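Local coordinates for protein glycoside Hydrolase (Bacteroides uniformis, PDB 5TA0) that probably hydrolyses agarose chains as a family 86 glycoside hydrolase of a human gut bacterium, at residues Arg568-Asn581 against Ile614-Asn628. Sequence-based numbering, arbitrary orientation. Where two conformers were deposited one is given.
Sequences RNHGLSLLPELLVN and ILKGNNTISLKFPDN. With EDO (1,2-ethanediol), chain P; EDO (1,2-ethanediol), chain T.
The Asn581 amide makes three bonds to 614-628: ND2 gives one hydrogen to Ile614 O (2.9 Å) and the other to Asn619 OD1 (3.0 Å), both nearly in its amide plane, while OD1 accepts from Thr620 N (2.9 Å). Its CG lies beside the backbone N (chi1 -61°), which turns the amide back across the strand end, and Asn619 OD1 also accepts from Lys616 N. From here strands 577-580 and 619-624 run antiparallel in the middle of a four-stranded sheet. Leu578, Val580, Ile621 and Leu623 share the face packed on strand 558-568, with Leu578 CD1 touching both Ile621 CG2 and Leu623 CD2. Beyond the strands, Pro576 covers one face of the Phe625 ring, its CB 3.6 Å from the centroid in a CH-pi contact. Asp627 then divides its carboxylate: OD2 accepts from Ser573 N (2.9 Å) on its syn lone pair, and OD1 forms a salt bridge with Arg568 NH2 (2.8 Å), met from above the carboxylate plane, the guanidinium and carboxylate planes 79° apart. The same NH2 reaches Ser573 O, and NH1 bonds Gly629 O. Polar side chains thus hold both ends of a strand pair that is apolar on its Leu578-Leu623 face, and the buried guanidinium would probably favour an ionised Asp627.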
ATOM      1  N   ARG A 568     -14.747 -14.818  10.659  1.00 11.05           N
ATOM      2  CA  ARG A 568     -15.595 -15.992  10.962  1.00 11.70           C
ATOM      3  C   ARG A 568     -15.492 -16.965   9.820  1.00 12.11           C
ATOM      4  O   ARG A 568     -15.432 -16.585   8.661  1.00 11.74           O
ATOM      5  CB  ARG A 568     -17.068 -15.621  11.148  1.00 12.36           C
ATOM      6  CG  ARG A 568     -17.308 -14.443  12.080  1.00 12.55           C
ATOM      7  CD  ARG A 568     -18.756 -14.386  12.525  1.00 13.08           C
ATOM      8  NE  ARG A 568     -19.025 -15.368  13.559  1.00 12.84           N
ATOM      9  CZ  ARG A 568     -20.239 -15.735  13.975  1.00 13.33           C
ATOM     10  NH1 ARG A 568     -20.331 -16.612  14.965  1.00 13.62           N
ATOM     11  NH2 ARG A 568     -21.333 -15.249  13.408  1.00 13.61           N
ATOM     12  N   ASN A 569     -15.550 -18.252  10.167  1.00 12.98           N
ATOM     13  CA  ASN A 569     -15.726 -19.287   9.154  1.00 13.79           C
ATOM     14  C   ASN A 569     -16.966 -19.067   8.301  1.00 13.79           C
ATOM     15  O   ASN A 569     -17.943 -18.446   8.733  1.00 14.31           O
ATOM     16  CB  ASN A 569     -15.766 -20.681   9.812  1.00 15.61           C
ATOM     17  CG  ASN A 569     -14.400 -21.155  10.255  1.00 17.76           C
ATOM     18  OD1 ASN A 569     -13.385 -20.709   9.734  1.00 20.21           O
ATOM     19  ND2 ASN A 569     -14.362 -22.078  11.215  1.00 20.15           N
ATOM     20  N   HIS A 570     -16.908 -19.538   7.060  1.00 14.47           N
ATOM     21  CA  HIS A 570     -18.035 -19.458   6.153  1.00 14.98           C
ATOM     22  C   HIS A 570     -19.227 -20.221   6.719  1.00 15.66           C
ATOM     23  O   HIS A 570     -19.052 -21.214   7.406  1.00 17.75           O
ATOM     24  CB  HIS A 570     -17.677 -20.006   4.779  1.00 15.28           C
ATOM     25  CG  HIS A 570     -16.660 -19.185   4.056  1.00 15.53           C
ATOM     26  ND1 HIS A 570     -16.842 -17.845   3.789  1.00 16.22           N
ATOM     27  CD2 HIS A 570     -15.464 -19.521   3.525  1.00 15.98           C
ATOM     28  CE1 HIS A 570     -15.797 -17.393   3.113  1.00 15.81           C
ATOM     29  NE2 HIS A 570     -14.949 -18.387   2.944  1.00 15.50           N
ATOM     30  N   GLY A 571     -20.412 -19.685   6.490  1.00 17.34           N
ATOM     31  CA  GLY A 571     -21.641 -20.258   7.070  1.00 18.03           C
ATOM     32  C   GLY A 571     -22.103 -19.577   8.343  1.00 19.35           C
ATOM     33  O   GLY A 571     -23.242 -19.760   8.779  1.00 21.28           O
ATOM     34  N   LEU A 572     -21.230 -18.792   8.958  1.00 16.28           N
ATOM     35  CA  LEU A 572     -21.555 -18.081  10.171  1.00 16.34           C
ATOM     36  C   LEU A 572     -22.028 -16.676   9.834  1.00 16.77           C
ATOM     37  O   LEU A 572     -21.553 -16.053   8.869  1.00 16.40           O
ATOM     38  CB  LEU A 572     -20.366 -18.039  11.109  1.00 15.83           C
ATOM     39  CG  LEU A 572     -19.850 -19.401  11.602  1.00 15.45           C
ATOM     40  CD1 LEU A 572     -18.613 -19.260  12.479  1.00 15.67           C
ATOM     41  CD2 LEU A 572     -20.953 -20.147  12.363  1.00 16.77           C
ATOM     42  N   SER A 573     -22.939 -16.166  10.658  1.00 16.21           N
ATOM     43  CA  SER A 573     -23.635 -14.911  10.366  1.00 16.53           C
ATOM     44  C   SER A 573     -22.676 -13.710  10.331  1.00 15.84           C
ATOM     45  O   SER A 573     -21.795 -13.585  11.190  1.00 15.94           O
ATOM     46  CB  SER A 573     -24.719 -14.668  11.420  1.00 16.98           C
ATOM     47  OG  SER A 573     -25.342 -13.409  11.240  1.00 18.53           O
ATOM     48  N   LEU A 574     -22.881 -12.844   9.339  1.00 16.10           N
ATOM     49  CA  LEU A 574     -22.232 -11.520   9.292  1.00 16.04           C
ATOM     50  C   LEU A 574     -23.267 -10.406   9.549  1.00 16.95           C
ATOM     51  O   LEU A 574     -23.061  -9.244   9.185  1.00 16.79           O
ATOM     52  CB  LEU A 574     -21.519 -11.335   7.951  1.00 16.04           C
ATOM     53  CG  LEU A 574     -20.454 -12.393   7.622  1.00 16.16           C
ATOM     54  CD1 LEU A 574     -19.834 -12.062   6.273  1.00 16.85           C
ATOM     55  CD2 LEU A 574     -19.377 -12.526   8.703  1.00 15.99           C
ATOM     56  N   LEU A 575     -24.376 -10.774  10.204  1.00 17.18           N
ATOM     57  CA  LEU A 575     -25.499  -9.879  10.464  1.00 17.88           C
ATOM     58  C   LEU A 575     -25.870  -9.948  11.944  1.00 17.60           C
ATOM     59  O   LEU A 575     -26.978 -10.390  12.306  1.00 19.07           O
ATOM     60  CB  LEU A 575     -26.695 -10.250   9.581  1.00 19.07           C
ATOM     61  CG  LEU A 575     -26.478 -10.046   8.080  1.00 20.17           C
ATOM     62  CD1 LEU A 575     -27.609 -10.719   7.310  1.00 21.34           C
ATOM     63  CD2 LEU A 575     -26.388  -8.572   7.712  1.00 20.86           C
ATOM     64  N   PRO A 576     -24.959  -9.503  12.827  1.00 16.13           N
ATOM     65  CA  PRO A 576     -25.307  -9.439  14.228  1.00 16.07           C
ATOM     66  C   PRO A 576     -26.384  -8.388  14.479  1.00 15.85           C
ATOM     67  O   PRO A 576     -26.596  -7.487  13.657  1.00 16.64           O
ATOM     68  CB  PRO A 576     -24.004  -9.001  14.891  1.00 16.32           C
ATOM     69  CG  PRO A 576     -23.277  -8.251  13.840  1.00 16.62           C
ATOM     70  CD  PRO A 576     -23.615  -8.942  12.561  1.00 16.25           C
ATOM     71  N   GLU A 577     -27.055  -8.524  15.616  1.00 16.37           N
ATOM     72  CA  GLU A 577     -27.871  -7.441  16.142  1.00 17.20           C
ATOM     73  C   GLU A 577     -26.927  -6.373  16.659  1.00 16.03           C
ATOM     74  O   GLU A 577     -26.033  -6.678  17.453  1.00 15.85           O
ATOM     75  CB  GLU A 577     -28.745  -7.933  17.299  1.00 19.36           C
ATOM     76  CG  GLU A 577     -29.823  -8.921  16.889  1.00 23.10           C
ATOM     77  CD  GLU A 577     -30.681  -9.424  18.052  1.00 26.74           C
ATOM     78  OE1 GLU A 577     -30.489  -8.992  19.216  1.00 29.88           O
ATOM     79  OE2 GLU A 577     -31.564 -10.274  17.794  1.00 30.56           O
ATOM     80  N   LEU A 578     -27.148  -5.135  16.225  1.00 15.92           N
ATOM     81  CA  LEU A 578     -26.285  -4.011  16.578  1.00 15.17           C
ATOM     82  C   LEU A 578     -27.087  -2.966  17.320  1.00 15.39           C
ATOM     83  O   LEU A 578     -28.115  -2.496  16.798  1.00 15.88           O
ATOM     84  CB  LEU A 578     -25.667  -3.417  15.312  1.00 15.01           C
ATOM     85  CG  LEU A 578     -24.885  -2.102  15.445  1.00 15.20           C
ATOM     86  CD1 LEU A 578     -23.700  -2.229  16.371  1.00 15.45           C
ATOM     87  CD2 LEU A 578     -24.429  -1.624  14.069  1.00 15.39           C
ATOM     88  N   LEU A 579     -26.632  -2.618  18.530  1.00 15.48           N
ATOM     89  CA  LEU A 579     -27.173  -1.502  19.279  1.00 15.91           C
ATOM     90  C   LEU A 579     -26.081  -0.474  19.493  1.00 15.07           C
ATOM     91  O   LEU A 579     -24.989  -0.817  19.938  1.00 15.99           O
ATOM     92  CB  LEU A 579     -27.680  -1.972  20.648  1.00 17.45           C
ATOM     93  CG  LEU A 579     -28.774  -3.046  20.661  1.00 19.07           C
ATOM     94  CD1 LEU A 579     -29.057  -3.500  22.081  1.00 19.60           C
ATOM     95  CD2 LEU A 579     -30.029  -2.514  19.997  1.00 20.09           C
ATOM     96  N   VAL A 580     -26.394   0.789  19.210  1.00 14.54           N
ATOM     97  CA  VAL A 580     -25.468   1.890  19.424  1.00 14.45           C
ATOM     98  C   VAL A 580     -26.152   2.797  20.426  1.00 14.05           C
ATOM     99  O   VAL A 580     -27.239   3.332  20.148  1.00 13.91           O
ATOM    100  CB  VAL A 580     -25.137   2.637  18.120  1.00 14.66           C
ATOM    101  CG1 VAL A 580     -24.186   3.793  18.405  1.00 14.87           C
ATOM    102  CG2 VAL A 580     -24.524   1.692  17.100  1.00 14.74           C
ATOM    103  N   ASN A 581     -25.539   2.965  21.588  1.00 13.52           N
ATOM    104  CA  ASN A 581     -26.159   3.709  22.683  1.00 14.22           C
ATOM    105  C   ASN A 581     -27.600   3.252  22.970  1.00 15.29           C
ATOM    106  O   ASN A 581     -28.498   4.077  23.184  1.00 16.44           O
ATOM    107  CB  ASN A 581     -26.074   5.204  22.401  1.00 13.83           C
ATOM    108  CG  ASN A 581     -24.640   5.659  22.284  1.00 13.10           C
ATOM    109  OD1 ASN A 581     -23.784   5.137  22.997  1.00 13.40           O
ATOM    110  ND2 ASN A 581     -24.367   6.594  21.388  1.00 13.10           N
ATOM    111  N   ILE A 614     -27.876   9.476  16.832  1.00 15.51           N
ATOM    112  CA  ILE A 614     -27.710   8.411  17.831  1.00 15.96           C
ATOM    113  C   ILE A 614     -26.379   8.522  18.572  1.00 14.56           C
ATOM    114  O   ILE A 614     -26.240   8.007  19.695  1.00 15.10           O
ATOM    115  CB  ILE A 614     -27.788   7.000  17.140  1.00 17.27           C
ATOM    116  CG1 ILE A 614     -29.192   6.796  16.534  1.00 19.01           C
ATOM    117  CG2 ILE A 614     -27.412   5.860  18.081  1.00 18.91           C
ATOM    118  CD1 ILE A 614     -29.364   5.491  15.769  1.00 19.69           C
ATOM    119  N   LEU A 615     -25.399   9.150  17.944  1.00 13.50           N
ATOM    120  CA  LEU A 615     -24.048   9.212  18.515  1.00 13.10           C
ATOM    121  C   LEU A 615     -23.927  10.298  19.577  1.00 13.23           C
ATOM    122  O   LEU A 615     -24.653  11.300  19.568  1.00 12.58           O
ATOM    123  CB  LEU A 615     -23.016   9.460  17.417  1.00 13.87           C
ATOM    124  CG  LEU A 615     -22.947   8.374  16.350  1.00 14.86           C
ATOM    125  CD1 LEU A 615     -21.943   8.818  15.305  1.00 16.01           C
ATOM    126  CD2 LEU A 615     -22.575   7.008  16.911  1.00 15.56           C
ATOM    127  N   LYS A 616     -22.967  10.094  20.455  1.00 13.15           N
ATOM    128  CA  LYS A 616     -22.644  11.023  21.541  1.00 13.75           C
ATOM    129  C   LYS A 616     -21.130  11.127  21.607  1.00 12.54           C
ATOM    130  O   LYS A 616     -20.424  10.631  20.734  1.00 11.44           O
ATOM    131  CB  LYS A 616     -23.159  10.469  22.881  1.00 16.75           C
ATOM    132  CG  LYS A 616     -24.614  10.088  22.955  1.00 19.81           C
ATOM    133  CD  LYS A 616     -25.002   9.925  24.419  1.00 21.17           C
ATOM    134  CE  LYS A 616     -24.459   8.680  25.070  1.00 21.85           C
ATOM    135  NZ  LYS A 616     -25.239   8.403  26.322  1.00 22.86           N
ATOM    136  N   GLY A 617     -20.603  11.738  22.661  1.00 11.18           N
ATOM    137  CA  GLY A 617     -19.153  11.746  22.889  1.00 11.20           C
ATOM    138  C   GLY A 617     -18.617  10.405  23.316  1.00 11.21           C
ATOM    139  O   GLY A 617     -17.582   9.958  22.809  1.00 11.28           O
ATOM    140  N   ASN A 618     -19.312   9.752  24.252  1.00 10.83           N
ATOM    141  CA  ASN A 618     -18.944   8.408  24.694  1.00 11.62           C
ATOM    142  C   ASN A 618     -20.015   7.442  24.241  1.00 12.34           C
ATOM    143  O   ASN A 618     -21.214   7.599  24.556  1.00 13.90           O
ATOM    144  CB  ASN A 618     -18.769   8.354  26.219  1.00 11.76           C
ATOM    145  CG  ASN A 618     -17.627   9.224  26.723  1.00 12.22           C
ATOM    146  OD1 ASN A 618     -16.709   9.583  25.992  1.00 12.48           O
ATOM    147  ND2 ASN A 618     -17.715   9.621  28.006  1.00 12.51           N
ATOM    148  N   ASN A 619     -19.616   6.445  23.467  1.00 11.73           N
ATOM    149  CA  ASN A 619     -20.544   5.582  22.750  1.00 11.88           C
ATOM    150  C   ASN A 619     -20.360   4.134  23.115  1.00 12.63           C
ATOM    151  O   ASN A 619     -19.219   3.656  23.203  1.00 13.16           O
ATOM    152  CB  ASN A 619     -20.328   5.731  21.247  1.00 11.53           C
ATOM    153  CG  ASN A 619     -20.527   7.150  20.789  1.00 11.42           C
ATOM    154  OD1 ASN A 619     -21.663   7.570  20.577  1.00 12.18           O
ATOM    155  ND2 ASN A 619     -19.455   7.904  20.668  1.00 11.47           N
ATOM    156  N   THR A 620     -21.469   3.418  23.265  0.50 12.98           N
ATOM    157  CA  THR A 620     -21.457   1.996  23.585  0.50 13.95           C
ATOM    158  C   THR A 620     -22.028   1.253  22.370  0.50 14.20           C
ATOM    159  O   THR A 620     -23.168   1.522  21.973  0.50 15.18           O
ATOM    160  CB  THR A 620     -22.296   1.749  24.862  0.50 14.66           C
ATOM    161  OG1 THR A 620     -21.762   2.529  25.944  0.50 15.02           O
ATOM    162  CG2 THR A 620     -22.298   0.273  25.241  0.50 14.90           C
ATOM    163  N   ILE A 621     -21.243   0.334  21.784  1.00 14.47           N
ATOM    164  CA  ILE A 621     -21.598  -0.397  20.582  1.00 15.32           C
ATOM    165  C   ILE A 621     -21.700  -1.869  20.974  1.00 15.98           C
ATOM    166  O   ILE A 621     -20.700  -2.456  21.400  1.00 17.61           O
ATOM    167  CB  ILE A 621     -20.541  -0.172  19.478  1.00 15.85           C
ATOM    168  CG1 ILE A 621     -20.587   1.303  19.023  1.00 16.77           C
ATOM    169  CG2 ILE A 621     -20.772  -1.138  18.320  1.00 16.77           C
ATOM    170  CD1 ILE A 621     -19.377   1.795  18.241  1.00 17.54           C
ATOM    171  N   SER A 622     -22.903  -2.441  20.859  1.00 16.61           N
ATOM    172  CA  SER A 622     -23.187  -3.805  21.300  1.00 18.01           C
ATOM    173  C   SER A 622     -23.491  -4.681  20.093  1.00 16.70           C
ATOM    174  O   SER A 622     -24.278  -4.302  19.241  1.00 16.70           O
ATOM    175  CB  SER A 622     -24.379  -3.762  22.269  1.00 19.90           C
ATOM    176  OG  SER A 622     -25.031  -4.998  22.391  1.00 23.77           O
ATOM    177  N   LEU A 623     -22.872  -5.857  20.049  1.00 15.64           N
ATOM    178  CA  LEU A 623     -23.094  -6.840  18.993  1.00 16.30           C
ATOM    179  C   LEU A 623     -23.569  -8.153  19.580  1.00 16.35           C
ATOM    180  O   LEU A 623     -23.039  -8.608  20.575  1.00 16.70           O
ATOM    181  CB  LEU A 623     -21.809  -7.104  18.217  1.00 16.98           C
ATOM    182  CG  LEU A 623     -21.224  -5.927  17.448  1.00 18.60           C
ATOM    183  CD1 LEU A 623     -19.842  -6.301  16.951  1.00 20.01           C
ATOM    184  CD2 LEU A 623     -22.110  -5.554  16.285  1.00 19.37           C
ATOM    185  N   LYS A 624     -24.564  -8.762  18.949  1.00 16.50           N
ATOM    186  CA  LYS A 624     -25.032 -10.084  19.374  1.00 17.23           C
ATOM    187  C   LYS A 624     -25.266 -10.949  18.161  1.00 14.91           C
ATOM    188  O   LYS A 624     -26.090 -10.624  17.320  1.00 15.46           O
ATOM    189  CB  LYS A 624     -26.316  -9.987  20.204  1.00 19.13           C
ATOM    190  CG  LYS A 624     -26.742 -11.330  20.783  1.00 20.27           C
ATOM    191  CD  LYS A 624     -28.094 -11.242  21.477  1.00 22.13           C
ATOM    192  CE  LYS A 624     -28.014 -10.461  22.752  1.00 24.22           C
ATOM    193  NZ  LYS A 624     -29.269 -10.652  23.527  1.00 26.69           N
ATOM    194  N   PHE A 625     -24.543 -12.065  18.098  1.00 15.15           N
ATOM    195  CA  PHE A 625     -24.643 -12.996  16.986  1.00 15.43           C
ATOM    196  C   PHE A 625     -25.532 -14.175  17.376  1.00 16.25           C
ATOM    197  O   PHE A 625     -25.579 -14.527  18.556  1.00 17.04           O
ATOM    198  CB  PHE A 625     -23.251 -13.515  16.617  1.00 14.94           C
ATOM    199  CG  PHE A 625     -22.337 -12.461  16.025  1.00 14.67           C
ATOM    200  CD1 PHE A 625     -22.204 -12.331  14.645  1.00 14.35           C
ATOM    201  CD2 PHE A 625     -21.626 -11.603  16.851  1.00 14.77           C
ATOM    202  CE1 PHE A 625     -21.347 -11.365  14.099  1.00 14.16           C
ATOM    203  CE2 PHE A 625     -20.784 -10.626  16.307  1.00 14.66           C
ATOM    204  CZ  PHE A 625     -20.662 -10.511  14.941  1.00 14.23           C
ATOM    205  N   PRO A 626     -26.193 -14.792  16.377  1.00 17.13           N
ATOM    206  CA  PRO A 626     -27.075 -15.950  16.631  1.00 17.90           C
ATOM    207  C   PRO A 626     -26.339 -17.293  16.722  1.00 18.91           C
ATOM    208  O   PRO A 626     -26.960 -18.308  17.070  1.00 20.58           O
ATOM    209  CB  PRO A 626     -27.984 -15.947  15.412  1.00 18.38           C
ATOM    210  CG  PRO A 626     -27.121 -15.438  14.306  1.00 18.56           C
ATOM    211  CD  PRO A 626     -26.300 -14.354  14.975  1.00 17.49           C
ATOM    212  N   ASP A 627     -25.036 -17.308  16.440  1.00 17.44           N
ATOM    213  CA  ASP A 627     -24.270 -18.545  16.285  1.00 16.97           C
ATOM    214  C   ASP A 627     -22.881 -18.429  16.913  1.00 17.19           C
ATOM    215  O   ASP A 627     -22.427 -17.318  17.239  1.00 16.34           O
ATOM    216  CB  ASP A 627     -24.197 -18.946  14.814  1.00 16.84           C
ATOM    217  CG  ASP A 627     -23.805 -17.789  13.884  1.00 16.63           C
ATOM    218  OD1 ASP A 627     -23.502 -16.664  14.376  1.00 17.50           O
ATOM    219  OD2 ASP A 627     -23.843 -18.000  12.666  1.00 17.11           O
ATOM    220  N   ASN A 628     -22.246 -19.575  17.150  1.00 17.17           N
ATOM    221  CA  ASN A 628     -20.951 -19.644  17.823  1.00 17.59           C
ATOM    222  C   ASN A 628     -19.795 -19.595  16.834  1.00 16.27           C
ATOM    223  O   ASN A 628     -19.896 -20.151  15.744  1.00 16.50           O
ATOM    224  CB  ASN A 628     -20.814 -20.963  18.604  1.00 18.57           C
ATOM    225  CG  ASN A 628     -21.748 -21.040  19.786  1.00 20.16           C
ATOM    226  OD1 ASN A 628     -21.789 -20.140  20.619  1.00 20.48           O
ATOM    227  ND2 ASN A 628     -22.500 -22.133  19.876  1.00 21.76           N
TER
HETATM  228  C1  EDO P 713     -19.221 -14.621   3.177  1.00 27.07           C
HETATM  229  O1  EDO P 713     -18.864 -15.677   2.272  1.00 29.41           O
HETATM  230  C2  EDO P 713     -19.800 -15.263   4.424  1.00 26.69           C
HETATM  231  O2  EDO P 713     -18.845 -16.162   5.003  1.00 23.26           O
HETATM  232  C1  EDO T 717     -14.944  11.781  29.085  1.00 23.83           C
HETATM  233  O1  EDO T 717     -15.709  10.756  29.662  1.00 22.24           O
HETATM  234  C2  EDO T 717     -13.843  11.291  28.186  1.00 24.56           C
HETATM  235  O2  EDO T 717     -14.392  10.594  27.088  1.00 23.78           O
HETATM  236  O   HOH W   1     -24.578 -20.411  11.543  1.00 31.03           O
HETATM  237  O   HOH W   2     -26.434  -6.202  20.407  1.00 20.86           O